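Local coordinates for protein putative esterase (Uncultured bacterium, PDB 7C4D) that probably hydrolyses carboxylic ester bonds, as an alpha/beta-hydrolase-fold esterase from an uncultured marine bacterium, at residues Pro234-Ile239 with Ala243-Ile248. Sequence-based numbering, arbitrary orientation.
Sequences PLIKEI and AKLVTI
Lys237 reaches Ala243 across the turn that carries the chain from helix 232-239 into strand 244-248, and the lysine shows how a long side chain can span such a turn. From CB the chain starts with CG anti to the carbonyl carbon and beside the backbone N (chi1 -69°), then bends again at chi2, chi3 and chi4, which brings its end to Ala243, the residue just before the strand. CD comes within 4.4 Å of Ala243 CB, a loose apolar brush. CE lies 3.6 Å from Ala243 O, and at the tip NZ donates a hydrogen bond of 3.0 Å to that same Ala243 O. The ammonium group sits in the carbonyl plane on a lone pair, with a C=O...N angle of 142°. NZ also hydrogen-bonds to Pro241 O in the intervening turn, and thus two backbone carbonyls hold one ammonium group.

The two segments belong to a beta-alpha-beta unit, strand 217-222 to helix 232-239 to strand 244-248, in which the last strand runs parallel to the first and forms one edge of the central sheet of the alpha/beta hydrolase fold. With an alanine in place of Lys237 the carbonyls of Pro241 and Ala243 lose their shared donor, and the turn would probably be less firmly tied to the helix.

One residue earlier, Ile236 supplies the apolar half of the contact. Its CG2, anti to the backbone N, touches two side chains of the other segment, Ala243 CB at 4.0 Å and Leu245 CD1 also at 4.0 Å. Leu245 comes from the strand to meet the isoleucine tip to tip, while Ile236 is also packed against Phe219 of the neighbouring strand and Pro123 of a loop.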
ATOM      1  N   PRO A 234     -10.980   7.438 -17.670  1.00 63.38           N
ATOM      2  CA  PRO A 234     -11.418   8.838 -17.696  1.00 60.41           C
ATOM      3  C   PRO A 234     -11.014   9.687 -16.486  1.00 56.23           C
ATOM      4  O   PRO A 234     -10.469  10.777 -16.643  1.00 57.99           O
ATOM      5  CB  PRO A 234     -12.955   8.755 -17.852  1.00 64.20           C
ATOM      6  CG  PRO A 234     -13.239   7.371 -18.408  1.00 57.48           C
ATOM      7  CD  PRO A 234     -12.104   6.504 -17.893  1.00 62.90           C
ATOM      8  N   LEU A 235     -11.272   9.193 -15.271  1.00 54.71           N
ATOM      9  CA  LEU A 235     -10.887   9.919 -14.062  1.00 56.39           C
ATOM     10  C   LEU A 235      -9.364   9.945 -13.856  1.00 54.51           C
ATOM     11  O   LEU A 235      -8.842  11.002 -13.497  1.00 48.19           O
ATOM     12  CB  LEU A 235     -11.642   9.362 -12.845  1.00 56.65           C
ATOM     13  CG  LEU A 235     -11.230   9.887 -11.466  1.00 55.05           C
ATOM     14  CD1 LEU A 235     -11.404  11.395 -11.341  1.00 58.22           C
ATOM     15  CD2 LEU A 235     -12.040   9.198 -10.375  1.00 55.32           C
ATOM     16  N   ILE A 236      -8.657   8.811 -14.095  1.00 45.07           N
ATOM     17  CA  ILE A 236      -7.192   8.792 -14.080  1.00 44.16           C
ATOM     18  C   ILE A 236      -6.651   9.953 -14.925  1.00 44.70           C
ATOM     19  O   ILE A 236      -5.823  10.736 -14.447  1.00 45.74           O
ATOM     20  CB  ILE A 236      -6.610   7.421 -14.532  1.00 43.16           C
ATOM     21  CG1 ILE A 236      -6.917   6.311 -13.516  1.00 47.99           C
ATOM     22  CG2 ILE A 236      -5.111   7.529 -14.797  1.00 41.43           C
ATOM     23  CD1 ILE A 236      -6.621   4.851 -13.994  1.00 39.60           C
ATOM     24  N   LYS A 237      -7.158  10.086 -16.169  1.00 48.72           N
ATOM     25  CA  LYS A 237      -6.664  11.059 -17.145  1.00 52.56           C
ATOM     26  C   LYS A 237      -7.024  12.502 -16.779  1.00 55.92           C
ATOM     27  O   LYS A 237      -6.249  13.410 -17.080  1.00 57.96           O
ATOM     28  CB  LYS A 237      -7.093  10.696 -18.573  1.00 58.37           C
ATOM     29  CG  LYS A 237      -6.436   9.445 -19.156  1.00 52.48           C
ATOM     30  CD  LYS A 237      -4.924   9.484 -19.097  1.00 63.22           C
ATOM     31  CE  LYS A 237      -4.264   8.874 -20.317  1.00 68.20           C
ATOM     32  NZ  LYS A 237      -3.018   9.595 -20.674  1.00 65.08           N
ATOM     33  N   GLU A 238      -8.177  12.695 -16.121  1.00 52.52           N
ATOM     34  CA  GLU A 238      -8.628  13.980 -15.609  1.00 49.34           C
ATOM     35  C   GLU A 238      -7.660  14.482 -14.546  1.00 51.63           C
ATOM     36  O   GLU A 238      -7.237  15.641 -14.578  1.00 53.60           O
ATOM     37  CB  GLU A 238     -10.015  13.765 -15.007  1.00 58.35           C
ATOM     38  CG  GLU A 238     -10.868  15.013 -14.896  1.00 75.00           C
ATOM     39  CD  GLU A 238     -12.133  14.724 -14.100  1.00 80.43           C
ATOM     40  OE1 GLU A 238     -12.883  13.819 -14.498  1.00 78.51           O
ATOM     41  OE2 GLU A 238     -12.332  15.360 -13.050  1.00 81.67           O
ATOM     42  N   ILE A 239      -7.286  13.601 -13.607  1.00 49.47           N
ATOM     43  CA  ILE A 239      -6.348  14.007 -12.567  1.00 48.19           C
ATOM     44  C   ILE A 239      -4.912  14.097 -13.121  1.00 51.64           C
ATOM     45  O   ILE A 239      -4.176  15.039 -12.821  1.00 48.90           O
ATOM     46  CB  ILE A 239      -6.446  13.016 -11.390  1.00 49.43           C
ATOM     47  CG1 ILE A 239      -7.865  12.915 -10.821  1.00 46.60           C
ATOM     48  CG2 ILE A 239      -5.420  13.322 -10.317  1.00 45.26           C
ATOM     49  CD1 ILE A 239      -8.058  11.773  -9.857  1.00 43.47           C
ATOM     50  N   ALA A 243      -0.741  10.563 -17.765  1.00 49.29           N
ATOM     51  CA  ALA A 243      -0.528   9.307 -17.082  1.00 48.15           C
ATOM     52  C   ALA A 243      -0.302   8.170 -18.082  1.00 51.75           C
ATOM     53  O   ALA A 243      -0.922   8.134 -19.131  1.00 49.18           O
ATOM     54  CB  ALA A 243      -1.704   8.993 -16.194  1.00 44.91           C
ATOM     55  N   LYS A 244       0.504   7.177 -17.703  1.00 50.39           N
ATOM     56  CA  LYS A 244       0.589   5.997 -18.546  1.00 49.47           C
ATOM     57  C   LYS A 244      -0.001   4.833 -17.771  1.00 51.61           C
ATOM     58  O   LYS A 244       0.130   4.799 -16.552  1.00 50.18           O
ATOM     59  CB  LYS A 244       2.038   5.762 -18.962  1.00 52.77           C
ATOM     60  CG  LYS A 244       2.581   6.752 -19.991  1.00 63.55           C
ATOM     61  CD  LYS A 244       4.073   6.975 -19.862  1.00 77.12           C
ATOM     62  CE  LYS A 244       4.731   7.518 -21.112  1.00 83.85           C
ATOM     63  NZ  LYS A 244       4.915   6.446 -22.121  1.00 90.70           N
ATOM     64  N   LEU A 245      -0.697   3.938 -18.487  1.00 50.81           N
ATOM     65  CA  LEU A 245      -1.299   2.719 -17.959  1.00 52.26           C
ATOM     66  C   LEU A 245      -0.616   1.503 -18.574  1.00 56.03           C
ATOM     67  O   LEU A 245      -0.521   1.403 -19.789  1.00 56.17           O
ATOM     68  CB  LEU A 245      -2.775   2.687 -18.339  1.00 55.44           C
ATOM     69  CG  LEU A 245      -3.735   3.279 -17.313  1.00 65.32           C
ATOM     70  CD1 LEU A 245      -3.750   4.787 -17.417  1.00 57.81           C
ATOM     71  CD2 LEU A 245      -5.138   2.719 -17.501  1.00 72.49           C
ATOM     72  N   VAL A 246      -0.178   0.567 -17.732  1.00 47.47           N
ATOM     73  CA  VAL A 246       0.549  -0.585 -18.216  1.00 50.81           C
ATOM     74  C   VAL A 246      -0.007  -1.796 -17.475  1.00 54.56           C
ATOM     75  O   VAL A 246      -0.085  -1.788 -16.249  1.00 55.26           O
ATOM     76  CB  VAL A 246       2.068  -0.399 -18.007  1.00 54.33           C
ATOM     77  CG1 VAL A 246       2.840  -1.705 -18.034  1.00 52.85           C
ATOM     78  CG2 VAL A 246       2.684   0.608 -18.976  1.00 51.79           C
ATOM     79  N   THR A 247      -0.377  -2.831 -18.237  1.00 52.39           N
ATOM     80  CA  THR A 247      -0.877  -4.090 -17.699  1.00 55.81           C
ATOM     81  C   THR A 247       0.254  -5.112 -17.622  1.00 59.15           C
ATOM     82  O   THR A 247       0.866  -5.427 -18.643  1.00 67.50           O
ATOM     83  CB  THR A 247      -2.068  -4.577 -18.534  1.00 55.76           C
ATOM     84  OG1 THR A 247      -3.094  -3.590 -18.390  1.00 58.38           O
ATOM     85  CG2 THR A 247      -2.581  -5.939 -18.133  1.00 51.81           C
ATOM     86  N   ILE A 248       0.551  -5.594 -16.404  1.00 59.08           N
ATOM     87  CA  ILE A 248       1.505  -6.682 -16.221  1.00 60.25           C
ATOM     88  C   ILE A 248       0.760  -7.992 -16.462  1.00 68.95           C
ATOM     89  O   ILE A 248      -0.138  -8.309 -15.676  1.00 70.95           O
ATOM     90  CB  ILE A 248       2.095  -6.659 -14.800  1.00 59.37           C
ATOM     91  CG1 ILE A 248       2.848  -5.358 -14.505  1.00 64.03           C
ATOM     92  CG2 ILE A 248       2.926  -7.902 -14.523  1.00 65.41           C
ATOM     93  CD1 ILE A 248       3.506  -5.321 -13.138  1.00 62.44           C
TER